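Local coordinates for lipoate-protein ligase 1 (Plasmodium falciparum, PDB 5T8U) that belongs to the lipoate-protein ligase family, pairing a catalytic domain that holds lipoic acid in this model with a smaller C-terminal domain, at residues I282-L293 / Y349-E360. Numbering follows the deposited sequence.
Sequences IWKQFTFGKLEL and YLDEVRSWILQE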
loop_
_atom_site.group_PDB
_atom_site.type_symbol
_atom_site.label_atom_id
_atom_site.label_comp_id
_atom_site.label_asym_id
_atom_site.label_seq_id
_atom_site.Cartn_x
_atom_site.Cartn_y
_atom_site.Cartn_z
ATOM N N ILE A 282 18.452 -10.198 15.097
ATOM C CA ILE A 282 17.653 -11.414 15.168
ATOM C C ILE A 282 16.590 -11.348 14.076
ATOM O O ILE A 282 16.312 -10.286 13.513
ATOM C CB ILE A 282 17.011 -11.617 16.559
ATOM C CG1 ILE A 282 15.942 -10.551 16.836
ATOM C CG2 ILE A 282 18.093 -11.583 17.639
ATOM C CD1 ILE A 282 15.159 -10.780 18.117
ATOM N N TRP A 283 15.996 -12.500 13.773
ATOM C CA TRP A 283 15.046 -12.563 12.670
ATOM C C TRP A 283 14.214 -13.833 12.771
ATOM O O TRP A 283 14.626 -14.821 13.385
ATOM C CB TRP A 283 15.768 -12.506 11.319
ATOM C CG TRP A 283 16.562 -13.741 11.012
ATOM C CD1 TRP A 283 16.249 -14.713 10.108
ATOM C CD2 TRP A 283 17.801 -14.138 11.616
ATOM N NE1 TRP A 283 17.217 -15.689 10.108
ATOM C CE2 TRP A 283 18.180 -15.359 11.026
ATOM C CE3 TRP A 283 18.627 -13.579 12.596
ATOM C CZ2 TRP A 283 19.348 -16.031 11.383
ATOM C CZ3 TRP A 283 19.786 -14.248 12.951
ATOM C CH2 TRP A 283 20.135 -15.460 12.345
ATOM N N LYS A 284 13.032 -13.791 12.154
ATOM C CA LYS A 284 12.177 -14.967 12.054
ATOM C C LYS A 284 11.152 -14.737 10.954
ATOM O O LYS A 284 10.850 -13.598 10.591
ATOM C CB LYS A 284 11.472 -15.276 13.379
ATOM C CG LYS A 284 10.905 -16.691 13.464
ATOM C CD LYS A 284 9.860 -16.833 14.554
ATOM C CE LYS A 284 9.368 -18.267 14.653
ATOM N NZ LYS A 284 8.304 -18.428 15.680
ATOM N N GLN A 285 10.617 -15.837 10.429
ATOM C CA GLN A 285 9.584 -15.803 9.399
ATOM C C GLN A 285 8.248 -16.174 10.034
ATOM O O GLN A 285 8.046 -17.322 10.444
ATOM C CB GLN A 285 9.929 -16.753 8.254
ATOM C CG GLN A 285 8.906 -16.769 7.128
ATOM C CD GLN A 285 8.708 -15.402 6.502
ATOM O OE1 GLN A 285 9.671 -14.683 6.233
ATOM N NE2 GLN A 285 7.453 -15.031 6.277
ATOM N N PHE A 286 7.340 -15.205 10.112
ATOM C CA PHE A 286 6.000 -15.420 10.639
ATOM C C PHE A 286 4.995 -15.564 9.501
ATOM O O PHE A 286 5.258 -15.193 8.354
ATOM C CB PHE A 286 5.579 -14.264 11.552
ATOM C CG PHE A 286 6.418 -14.124 12.791
ATOM C CD1 PHE A 286 6.069 -14.782 13.959
ATOM C CD2 PHE A 286 7.548 -13.324 12.791
ATOM C CE1 PHE A 286 6.837 -14.651 15.102
ATOM C CE2 PHE A 286 8.319 -13.189 13.930
ATOM C CZ PHE A 286 7.962 -13.853 15.087
ATOM N N THR A 287 3.822 -16.107 9.840
ATOM C CA THR A 287 2.748 -16.218 8.857
ATOM C C THR A 287 2.400 -14.856 8.272
ATOM O O THR A 287 2.096 -14.744 7.079
ATOM C CB THR A 287 1.507 -16.851 9.491
ATOM O OG1 THR A 287 1.214 -16.201 10.734
ATOM C CG2 THR A 287 1.720 -18.339 9.729
ATOM N N PHE A 288 2.447 -13.809 9.094
ATOM C CA PHE A 288 2.145 -12.453 8.654
ATOM C C PHE A 288 3.357 -11.736 8.076
ATOM O O PHE A 288 3.284 -10.528 7.828
ATOM C CB PHE A 288 1.563 -11.631 9.810
ATOM C CG PHE A 288 2.288 -11.806 11.117
ATOM C CD1 PHE A 288 3.527 -11.223 11.329
ATOM C CD2 PHE A 288 1.721 -12.552 12.135
ATOM C CE1 PHE A 288 4.187 -11.389 12.534
ATOM C CE2 PHE A 288 2.374 -12.719 13.339
ATOM C CZ PHE A 288 3.608 -12.137 13.539
ATOM N N GLY A 289 4.463 -12.438 7.860
ATOM C CA GLY A 289 5.631 -11.868 7.221
ATOM C C GLY A 289 6.882 -12.048 8.057
ATOM O O GLY A 289 6.849 -12.494 9.203
ATOM N N LYS A 290 8.003 -11.684 7.445
ATOM C CA LYS A 290 9.297 -11.784 8.098
ATOM C C LYS A 290 9.522 -10.598 9.026
ATOM O O LYS A 290 8.971 -9.511 8.830
ATOM C CB LYS A 290 10.418 -11.852 7.059
ATOM N N LEU A 291 10.342 -10.822 10.049
ATOM C CA LEU A 291 10.690 -9.798 11.023
ATOM C C LEU A 291 12.185 -9.859 11.290
ATOM O O LEU A 291 12.739 -10.943 11.496
ATOM C CB LEU A 291 9.909 -9.983 12.330
ATOM C CG LEU A 291 8.645 -9.134 12.481
ATOM C CD1 LEU A 291 7.762 -9.674 13.594
ATOM C CD2 LEU A 291 9.008 -7.680 12.752
ATOM N N GLU A 292 12.825 -8.690 11.277
ATOM C CA GLU A 292 14.257 -8.549 11.512
ATOM C C GLU A 292 14.474 -7.386 12.465
ATOM O O GLU A 292 14.107 -6.248 12.151
ATOM C CB GLU A 292 15.017 -8.305 10.205
ATOM C CG GLU A 292 15.217 -9.538 9.352
ATOM C CD GLU A 292 16.129 -9.280 8.169
ATOM O OE1 GLU A 292 16.381 -8.096 7.857
ATOM O OE2 GLU A 292 16.599 -10.261 7.554
ATOM N N LEU A 293 15.075 -7.670 13.616
ATOM C CA LEU A 293 15.381 -6.662 14.621
ATOM C C LEU A 293 16.886 -6.459 14.699
ATOM O O LEU A 293 17.639 -7.426 14.852
ATOM C CB LEU A 293 14.846 -7.069 15.995
ATOM C CG LEU A 293 13.481 -6.504 16.382
ATOM C CD1 LEU A 293 12.386 -7.097 15.510
ATOM C CD2 LEU A 293 13.198 -6.752 17.856
ATOM N N TYR A 349 -0.896 -11.178 17.017
ATOM C CA TYR A 349 0.427 -10.992 16.432
ATOM C C TYR A 349 1.423 -10.497 17.473
ATOM O O TYR A 349 2.561 -10.974 17.528
ATOM C CB TYR A 349 0.354 -10.014 15.258
ATOM C CG TYR A 349 -0.339 -10.554 14.023
ATOM C CD1 TYR A 349 -0.960 -11.798 14.028
ATOM C CD2 TYR A 349 -0.361 -9.820 12.843
ATOM C CE1 TYR A 349 -1.590 -12.289 12.898
ATOM C CE2 TYR A 349 -0.988 -10.302 11.709
ATOM C CZ TYR A 349 -1.599 -11.536 11.741
ATOM O OH TYR A 349 -2.222 -12.018 10.614
ATOM N N LEU A 350 1.013 -9.543 18.310
ATOM C CA LEU A 350 1.916 -9.033 19.336
ATOM C C LEU A 350 2.302 -10.128 20.321
ATOM O O LEU A 350 3.476 -10.259 20.686
ATOM C CB LEU A 350 1.272 -7.854 20.066
ATOM C CG LEU A 350 2.205 -7.055 20.981
ATOM C CD1 LEU A 350 3.235 -6.278 20.171
ATOM C CD2 LEU A 350 1.414 -6.116 21.875
ATOM N N ASP A 351 1.328 -10.930 20.764
ATOM C CA ASP A 351 1.634 -12.039 21.662
ATOM C C ASP A 351 2.659 -12.977 21.039
ATOM O O ASP A 351 3.647 -13.353 21.681
ATOM C CB ASP A 351 0.360 -12.803 22.019
ATOM C CG ASP A 351 -0.579 -11.998 22.892
ATOM O OD1 ASP A 351 -1.609 -12.554 23.326
ATOM O OD2 ASP A 351 -0.296 -10.805 23.130
ATOM N N GLU A 352 2.439 -13.369 19.784
ATOM C CA GLU A 352 3.374 -14.274 19.120
ATOM C C GLU A 352 4.763 -13.652 19.016
ATOM O O GLU A 352 5.774 -14.322 19.269
ATOM C CB GLU A 352 2.840 -14.644 17.736
ATOM C CG GLU A 352 3.579 -15.787 17.068
ATOM C CD GLU A 352 2.939 -16.209 15.759
ATOM O OE1 GLU A 352 2.157 -15.413 15.195
ATOM O OE2 GLU A 352 3.213 -17.337 15.297
ATOM N N VAL A 353 4.835 -12.368 18.659
ATOM C CA VAL A 353 6.130 -11.720 18.476
ATOM C C VAL A 353 6.882 -11.635 19.800
ATOM O O VAL A 353 8.085 -11.911 19.860
ATOM C CB VAL A 353 5.948 -10.333 17.830
ATOM C CG1 VAL A 353 7.265 -9.555 17.815
ATOM C CG2 VAL A 353 5.423 -10.482 16.409
ATOM N N ARG A 354 6.197 -11.250 20.881
ATOM C CA ARG A 354 6.865 -11.193 22.180
ATOM C C ARG A 354 7.309 -12.584 22.614
ATOM O O ARG A 354 8.428 -12.762 23.110
ATOM C CB ARG A 354 5.945 -10.558 23.229
ATOM C CG ARG A 354 5.372 -11.523 24.269
ATOM C CD ARG A 354 4.502 -10.801 25.284
ATOM N NE ARG A 354 3.867 -11.739 26.207
ATOM C CZ ARG A 354 4.442 -12.233 27.300
ATOM N NH1 ARG A 354 3.777 -13.084 28.069
ATOM N NH2 ARG A 354 5.679 -11.885 27.628
ATOM N N SER A 355 6.443 -13.584 22.429
ATOM C CA SER A 355 6.828 -14.959 22.714
ATOM C C SER A 355 8.061 -15.362 21.920
ATOM O O SER A 355 8.820 -16.237 22.355
ATOM C CB SER A 355 5.664 -15.900 22.410
ATOM O OG SER A 355 6.063 -17.254 22.517
ATOM N N TRP A 356 8.279 -14.742 20.759
ATOM C CA TRP A 356 9.500 -15.001 20.003
ATOM C C TRP A 356 10.697 -14.271 20.606
ATOM O O TRP A 356 11.777 -14.851 20.752
ATOM C CB TRP A 356 9.316 -14.589 18.543
ATOM C CG TRP A 356 10.603 -14.579 17.785
ATOM C CD1 TRP A 356 11.479 -15.614 17.651
ATOM C CD2 TRP A 356 11.165 -13.481 17.056
ATOM N NE1 TRP A 356 12.552 -15.232 16.886
ATOM C CE2 TRP A 356 12.384 -13.926 16.508
ATOM C CE3 TRP A 356 10.756 -12.165 16.811
ATOM C CZ2 TRP A 356 13.197 -13.104 15.730
ATOM C CZ3 TRP A 356 11.567 -11.350 16.039
ATOM C CH2 TRP A 356 12.772 -11.824 15.508
ATOM N N ILE A 357 10.522 -12.995 20.960
ATOM C CA ILE A 357 11.646 -12.194 21.440
ATOM C C ILE A 357 12.169 -12.742 22.759
ATOM O O ILE A 357 13.382 -12.768 22.997
ATOM C CB ILE A 357 11.235 -10.714 21.559
ATOM C CG1 ILE A 357 11.145 -10.093 20.161
ATOM C CG2 ILE A 357 12.226 -9.937 22.440
ATOM C CD1 ILE A 357 10.742 -8.636 20.139
ATOM N N LEU A 358 11.271 -13.188 23.638
ATOM C CA LEU A 358 11.717 -13.715 24.924
ATOM C C LEU A 358 12.543 -14.987 24.791
ATOM O O LEU A 358 13.016 -15.501 25.811
ATOM C CB LEU A 358 10.516 -13.974 25.835
ATOM C CG LEU A 358 9.649 -12.759 26.179
ATOM C CD1 LEU A 358 8.627 -13.136 27.233
ATOM C CD2 LEU A 358 10.484 -11.571 26.653
ATOM N N GLN A 359 12.728 -15.509 23.581
ATOM C CA GLN A 359 13.606 -16.647 23.346
ATOM C C GLN A 359 14.892 -16.248 22.632
ATOM O O GLN A 359 15.685 -17.124 22.271
ATOM C CB GLN A 359 12.861 -17.720 22.552
ATOM C CG GLN A 359 11.740 -18.369 23.348
ATOM C CD GLN A 359 10.684 -19.010 22.472
ATOM O OE1 GLN A 359 10.737 -18.926 21.245
ATOM N NE2 GLN A 359 9.708 -19.651 23.105
ATOM N N GLU A 360 15.117 -14.952 22.428
ATOM C CA GLU A 360 16.363 -14.440 21.859
ATOM C C GLU A 360 16.265 -12.934 21.642
ATOM O O GLU A 360 17.062 -12.166 22.180
ATOM C CB GLU A 360 16.697 -15.130 20.536
ATOM C CG GLU A 360 15.554 -15.164 19.541
ATOM C CD GLU A 360 15.871 -16.022 18.335
ATOM O OE1 GLU A 360 16.668 -16.974 18.479
ATOM O OE2 GLU A 360 15.331 -15.744 17.243
#
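The indole of W356 is clasped between two side chains of strand 282-286. I282 CD1 lies over one face, 4.1 Å from the centroid of the six-membered ring of W356, and K284 CB over the opposite face, 3.9 Å from that of the five-membered ring; both are CH-pi contacts. K284, extended beyond CG, runs on across the indole, its CD 3.7 Å from W356 CD1. F286 turns its ring edge toward the K284 side of the indole in an offset edge-to-face pair, planes 78° apart and CZ 3.7 Å from W356 CE3, while L293 CD1 sits at the indole edge. V353 CG2 lies over one face of the F286 ring, K284 CD over the opposite face toward the rim, and the E352 carboxylate carbon at its edge; K284 thus borders both rings.

Here the general case is a helix packed on a beta hairpin: strands 282-286 and 289-293, joined by a type I turn, belong to the antiparallel sheet of the C-terminal domain, and helix 349-357 lies across one side. No hydrogen bond spans the two segments; apolar and aromatic packing dominates, and the carbonyl carbon of W283 approaches W356 CZ2 obliquely, at 3.2 Å. V353 CG2 meets L291 CD1 at 3.7 Å, and V353 also touches L320 of helix 314-321.

At the turn, F288 has CG between its backbone N and carbonyl carbon (chi1 44°), which brings CD2 over the centre of the Y349 ring; the planes meet obliquely at 33°. The chain terminus folds back, and W356 NE1 donates to E360 OE2 at 2.8 Å in a bent bond, the acceptor tilted from the indole plane and met from above the carboxylate plane.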